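Local coordinates for protein phosphatase 2C (Toxoplasma gondii, PDB 3D8K) that probably removes phosphate from phosphoserine and phosphothreonine residues of proteins, as a metal-dependent phosphatase of the PP2C family, at residues H61-L66 against A99-S105; F233-K237 against L247-V251. All coordinates share one frame; numbering follows the deposited sequence.

Contact 1 of 2, residues H61-L66 against A99-S105; sequences HSAMWL and ANLPGGS
His61 O accepts the helical hydrogen bond from Trp65 N (3.0 Å), and the CD1 methyl of Leu101 packs against the same carbonyl. The setting is the PP2C fold, in which helices flank the β-sheets: residues 61-66 form the first part of helix 61-74. The loop that leads from helix 82-97 to strand 106-115 supplies the other side, residues 99-105. This example illustrates how a loop can follow a helix's beginning largely by apolar and backbone contacts. Leu101 CD1 comes to 3.7 Å from Trp65 CB, the two side chains crossing at about a right angle. Farther out along the indole, Trp65 NE1 is 4.0 Å from the methyl CB of Ala99. Pro102, the centre of an inverse gamma turn, bends the chain round Ser62 and sets its CD beside the CB of His61. Ser62 OG lies 3.5 Å from Gly103 CA, while its CB faces the backbone of Gly104, whose backbone angles call for glycine, since a CB would press on the carbonyl oxygen of Gly103. Beyond it Ser105 enters the sheet region, its backbone bonded to Phe230 and its side chain touching Phe54. The trans placement of the Ser105 hydroxyl relative to its own amide nitrogen (chi1 175°) brings OG 3.7 Å from Ala63 CA and 3.6 Å from Leu66 CD1.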
loop_
_atom_site.group_PDB
_atom_site.type_symbol
_atom_site.label_atom_id
_atom_site.label_comp_id
_atom_site.label_asym_id
_atom_site.label_seq_id
_atom_site.Cartn_x
_atom_site.Cartn_y
_atom_site.Cartn_z
ATOM N N HIS C 61 23.887 23.235 -19.471
ATOM C CA HIS C 61 23.158 23.756 -18.308
ATOM C C HIS C 61 21.669 23.971 -18.537
ATOM O O HIS C 61 20.846 23.579 -17.709
ATOM C CB HIS C 61 23.795 25.073 -17.842
ATOM C CG HIS C 61 25.259 24.958 -17.570
ATOM N ND1 HIS C 61 25.767 24.115 -16.606
ATOM C CD2 HIS C 61 26.326 25.485 -18.211
ATOM C CE1 HIS C 61 27.085 24.119 -16.673
ATOM N NE2 HIS C 61 27.450 24.942 -17.641
ATOM N N SER C 62 21.321 24.602 -19.649
ATOM C CA SER C 62 19.919 24.833 -19.940
ATOM C C SER C 62 19.168 23.522 -20.203
ATOM O O SER C 62 17.990 23.388 -19.875
ATOM C CB SER C 62 19.780 25.797 -21.117
ATOM O OG SER C 62 19.861 27.133 -20.659
ATOM N N ALA C 63 19.846 22.550 -20.794
ATOM C CA ALA C 63 19.218 21.262 -21.041
ATOM C C ALA C 63 19.091 20.523 -19.706
ATOM O O ALA C 63 18.012 20.074 -19.332
ATOM C CB ALA C 63 20.060 20.464 -21.991
HETATM N N MSE C 64 20.206 20.438 -18.987
HETATM C CA MSE C 64 20.286 19.743 -17.697
HETATM C C MSE C 64 19.348 20.222 -16.598
HETATM O O MSE C 64 19.022 19.459 -15.705
HETATM C CB MSE C 64 21.720 19.768 -17.167
HETATM C CG MSE C 64 21.915 18.925 -15.944
HETATM SE SE MSE C 64 21.442 17.015 -16.238
HETATM C CE MSE C 64 23.050 16.529 -17.313
ATOM N N TRP C 65 18.926 21.479 -16.661
ATOM C CA TRP C 65 18.005 22.032 -15.672
ATOM C C TRP C 65 16.632 21.486 -16.021
ATOM O O TRP C 65 15.847 21.076 -15.165
ATOM C CB TRP C 65 17.975 23.553 -15.792
ATOM C CG TRP C 65 17.053 24.226 -14.828
ATOM C CD1 TRP C 65 17.345 24.634 -13.565
ATOM C CD2 TRP C 65 15.679 24.560 -15.047
ATOM N NE1 TRP C 65 16.245 25.206 -12.983
ATOM C CE2 TRP C 65 15.201 25.179 -13.878
ATOM C CE3 TRP C 65 14.802 24.412 -16.137
ATOM C CZ2 TRP C 65 13.886 25.632 -13.740
ATOM C CZ3 TRP C 65 13.488 24.863 -16.008
ATOM C CH2 TRP C 65 13.044 25.473 -14.819
ATOM N N LEU C 66 16.356 21.499 -17.314
ATOM C CA LEU C 66 15.091 21.021 -17.826
ATOM C C LEU C 66 14.875 19.544 -17.535
ATOM O O LEU C 66 13.854 19.152 -16.973
ATOM C CB LEU C 66 15.035 21.264 -19.328
ATOM C CG LEU C 66 15.044 22.727 -19.755
ATOM C CD1 LEU C 66 15.239 22.797 -21.250
ATOM C CD2 LEU C 66 13.760 23.403 -19.342
ATOM N N ALA C 99 16.799 31.133 -13.364
ATOM C CA ALA C 99 17.918 30.286 -12.982
ATOM C C ALA C 99 19.199 30.903 -13.526
ATOM O O ALA C 99 20.296 30.447 -13.240
ATOM C CB ALA C 99 17.728 28.880 -13.554
ATOM N N ASN C 100 19.046 31.946 -14.328
ATOM C CA ASN C 100 20.188 32.622 -14.926
ATOM C C ASN C 100 21.198 31.618 -15.498
ATOM O O ASN C 100 22.365 31.617 -15.124
ATOM C CB ASN C 100 20.889 33.531 -13.890
ATOM C CG ASN C 100 19.943 34.558 -13.243
ATOM O OD1 ASN C 100 19.349 35.398 -13.925
ATOM N ND2 ASN C 100 19.813 34.490 -11.913
ATOM N N LEU C 101 20.753 30.749 -16.394
ATOM C CA LEU C 101 21.675 29.800 -17.000
ATOM C C LEU C 101 21.987 30.274 -18.408
ATOM O O LEU C 101 21.203 31.007 -19.009
ATOM C CB LEU C 101 21.063 28.410 -17.069
ATOM C CG LEU C 101 20.674 27.769 -15.746
ATOM C CD1 LEU C 101 20.478 26.277 -15.972
ATOM C CD2 LEU C 101 21.761 28.000 -14.711
ATOM N N PRO C 102 23.142 29.871 -18.953
ATOM C CA PRO C 102 23.553 30.258 -20.309
ATOM C C PRO C 102 22.593 29.727 -21.386
ATOM O O PRO C 102 22.888 28.731 -22.042
ATOM C CB PRO C 102 24.941 29.639 -20.431
ATOM C CG PRO C 102 25.437 29.625 -19.019
ATOM C CD PRO C 102 24.231 29.176 -18.250
ATOM N N GLY C 103 21.461 30.413 -21.556
ATOM C CA GLY C 103 20.439 30.038 -22.526
ATOM C C GLY C 103 20.851 29.081 -23.620
ATOM O O GLY C 103 21.914 29.249 -24.216
ATOM N N GLY C 104 20.015 28.071 -23.875
ATOM C CA GLY C 104 20.328 27.117 -24.922
ATOM C C GLY C 104 19.775 25.701 -24.831
ATOM O O GLY C 104 20.406 24.833 -24.227
ATOM N N SER C 105 18.601 25.460 -25.421
ATOM C CA SER C 105 18.014 24.113 -25.446
ATOM C C SER C 105 16.639 23.915 -26.094
ATOM O O SER C 105 15.677 24.640 -25.810
ATOM C CB SER C 105 18.000 23.489 -24.044
ATOM O OG SER C 105 17.336 22.243 -24.089
#

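Contact 2 of 2, residues F233-K237 against L247-V251; sequences FDFKK and LVSAV
Phe235, Lys236 and Val248 account for most of the surface buried here. Phe235 and Val248 meet through a backbone hydrogen bond and an apolar contact, whereas Lys236 contributes a folded aliphatic chain and a charge. The carbonyl oxygen of Phe235 is a shared acceptor for two successive amides. Val248 N reaches Phe235 O over 3.0 Å in a nearly straight bond (173° at the hydrogen), the donor only slightly tilted from the carbonyl plane, whereas the bond from Leu247 N is weak and strongly bent (125°). On the apolar side, Val248 CG2 packs 3.7 Å from Phe235 CB. The ring itself is carried away from the carbonyl because CG stands anti to the carbonyl carbon (chi1 -53°); it still keeps its edge to Leu247, with CD2 4.1 Å from Leu247 CD1, and then runs on to Leu220, Val223 and Val224. Lys236 starts in the other direction and returns, its chain bent at chi2, chi3 and chi4, which brings NZ 3.5 Å from Ala250 CB. The ammonium group finds its charge partner elsewhere, in a salt bridge to Asp93 of helix 82-97, and also donates to the carbonyl oxygen of Ala229. Its positive charge is thus probably well compensated in buried surroundings. Past Val248 the chain turns again: Ser249 OG accepts Val251 N at 3.0 Å. Two loop segments held together within the long connection between strands 217-220 and 253-259, with an ST turn just before the chain rejoins the sheet, are consistent with the flap region of the PP2C fold.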
loop_
_atom_site.group_PDB
_atom_site.type_symbol
_atom_site.label_atom_id
_atom_site.label_comp_id
_atom_site.label_asym_id
_atom_site.label_seq_id
_atom_site.Cartn_x
_atom_site.Cartn_y
_atom_site.Cartn_z
ATOM N N PHE C 233 17.185 34.191 -24.106
ATOM C CA PHE C 233 16.255 35.227 -23.672
ATOM C C PHE C 233 16.380 36.567 -24.359
ATOM O O PHE C 233 15.439 37.367 -24.335
ATOM C CB PHE C 233 16.320 35.389 -22.163
ATOM C CG PHE C 233 15.792 34.216 -21.450
ATOM C CD1 PHE C 233 16.644 33.223 -21.003
ATOM C CD2 PHE C 233 14.417 34.030 -21.341
ATOM C CE1 PHE C 233 16.133 32.050 -20.463
ATOM C CE2 PHE C 233 13.889 32.862 -20.804
ATOM C CZ PHE C 233 14.744 31.870 -20.366
ATOM N N ASP C 234 17.537 36.797 -24.976
ATOM C CA ASP C 234 17.789 38.023 -25.706
ATOM C C ASP C 234 16.790 38.145 -26.834
ATOM O O ASP C 234 16.693 39.184 -27.472
ATOM C CB ASP C 234 19.194 38.017 -26.304
ATOM C CG ASP C 234 20.259 38.330 -25.293
ATOM O OD1 ASP C 234 19.920 38.751 -24.167
ATOM O OD2 ASP C 234 21.447 38.165 -25.627
ATOM N N PHE C 235 16.050 37.071 -27.084
ATOM C CA PHE C 235 15.072 37.048 -28.160
ATOM C C PHE C 235 13.717 36.641 -27.634
ATOM O O PHE C 235 12.886 36.070 -28.352
ATOM C CB PHE C 235 15.511 36.067 -29.238
ATOM C CG PHE C 235 16.896 36.302 -29.730
ATOM C CD1 PHE C 235 17.985 35.774 -29.052
ATOM C CD2 PHE C 235 17.115 37.074 -30.861
ATOM C CE1 PHE C 235 19.273 36.009 -29.494
ATOM C CE2 PHE C 235 18.404 37.317 -31.317
ATOM C CZ PHE C 235 19.487 36.784 -30.632
ATOM N N LYS C 236 13.489 36.925 -26.363
ATOM C CA LYS C 236 12.217 36.589 -25.761
ATOM C C LYS C 236 11.649 37.915 -25.280
ATOM O O LYS C 236 12.399 38.779 -24.846
ATOM C CB LYS C 236 12.440 35.617 -24.595
ATOM C CG LYS C 236 11.539 34.382 -24.599
ATOM C CD LYS C 236 11.921 33.390 -25.692
ATOM C CE LYS C 236 12.892 32.323 -25.211
ATOM N NZ LYS C 236 12.194 31.149 -24.609
ATOM N N LYS C 237 10.334 38.079 -25.389
ATOM C CA LYS C 237 9.647 39.297 -24.957
ATOM C C LYS C 237 10.119 39.712 -23.568
ATOM O O LYS C 237 10.499 38.871 -22.753
ATOM C CB LYS C 237 8.133 39.065 -24.928
ATOM C CG LYS C 237 7.711 38.085 -23.832
ATOM C CD LYS C 237 6.592 37.114 -24.261
ATOM C CE LYS C 237 6.423 35.981 -23.231
ATOM N NZ LYS C 237 5.478 34.924 -23.700
ATOM N N LEU C 247 10.644 36.434 -30.469
ATOM C CA LEU C 247 11.238 36.060 -31.740
ATOM C C LEU C 247 11.465 34.552 -31.633
ATOM O O LEU C 247 11.077 33.794 -32.512
ATOM C CB LEU C 247 12.551 36.812 -31.974
ATOM C CG LEU C 247 12.446 38.346 -32.034
ATOM C CD1 LEU C 247 13.811 38.940 -32.329
ATOM C CD2 LEU C 247 11.450 38.779 -33.103
ATOM N N VAL C 248 12.083 34.123 -30.541
ATOM C CA VAL C 248 12.295 32.701 -30.309
ATOM C C VAL C 248 11.201 32.239 -29.348
ATOM O O VAL C 248 11.307 32.417 -28.141
ATOM C CB VAL C 248 13.664 32.410 -29.658
ATOM C CG1 VAL C 248 13.711 30.952 -29.201
ATOM C CG2 VAL C 248 14.791 32.700 -30.640
ATOM N N SER C 249 10.149 31.643 -29.889
ATOM C CA SER C 249 9.040 31.182 -29.069
ATOM C C SER C 249 9.398 29.981 -28.183
ATOM O O SER C 249 10.331 29.224 -28.470
ATOM C CB SER C 249 7.860 30.824 -29.978
ATOM O OG SER C 249 6.733 30.415 -29.225
ATOM N N ALA C 250 8.664 29.833 -27.087
ATOM C CA ALA C 250 8.845 28.699 -26.183
ATOM C C ALA C 250 7.467 28.023 -26.098
ATOM O O ALA C 250 7.182 27.235 -25.200
ATOM C CB ALA C 250 9.310 29.161 -24.815
ATOM N N VAL C 251 6.612 28.378 -27.048
ATOM C CA VAL C 251 5.283 27.797 -27.146
ATOM C C VAL C 251 5.457 26.596 -28.073
ATOM O O VAL C 251 5.704 26.752 -29.281
ATOM C CB VAL C 251 4.282 28.760 -27.792
ATOM C CG1 VAL C 251 2.889 28.185 -27.671
ATOM C CG2 VAL C 251 4.384 30.124 -27.155
#

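Both contacts involve irregular chain, but contact 1 sets a loop against a helix start and is only partly buried, whereas contact 2 joins two loop segments and is the more buried. Their chemistry differs accordingly: contact 1 relies on methyls, a proline turn and glycine backbone, while contact 2 combines a doubly used carbonyl with a lysine whose charge is met by Asp93, outside the two segments. Their centres are about 14 Å apart and the two do not touch, yet helix 82-97 links them, since Trp65 and Leu66 pack on it and Lys236 reaches its Asp93. Phe230 is a second intermediary, bonded through its backbone to Ser105 and, weakly, to Lys236.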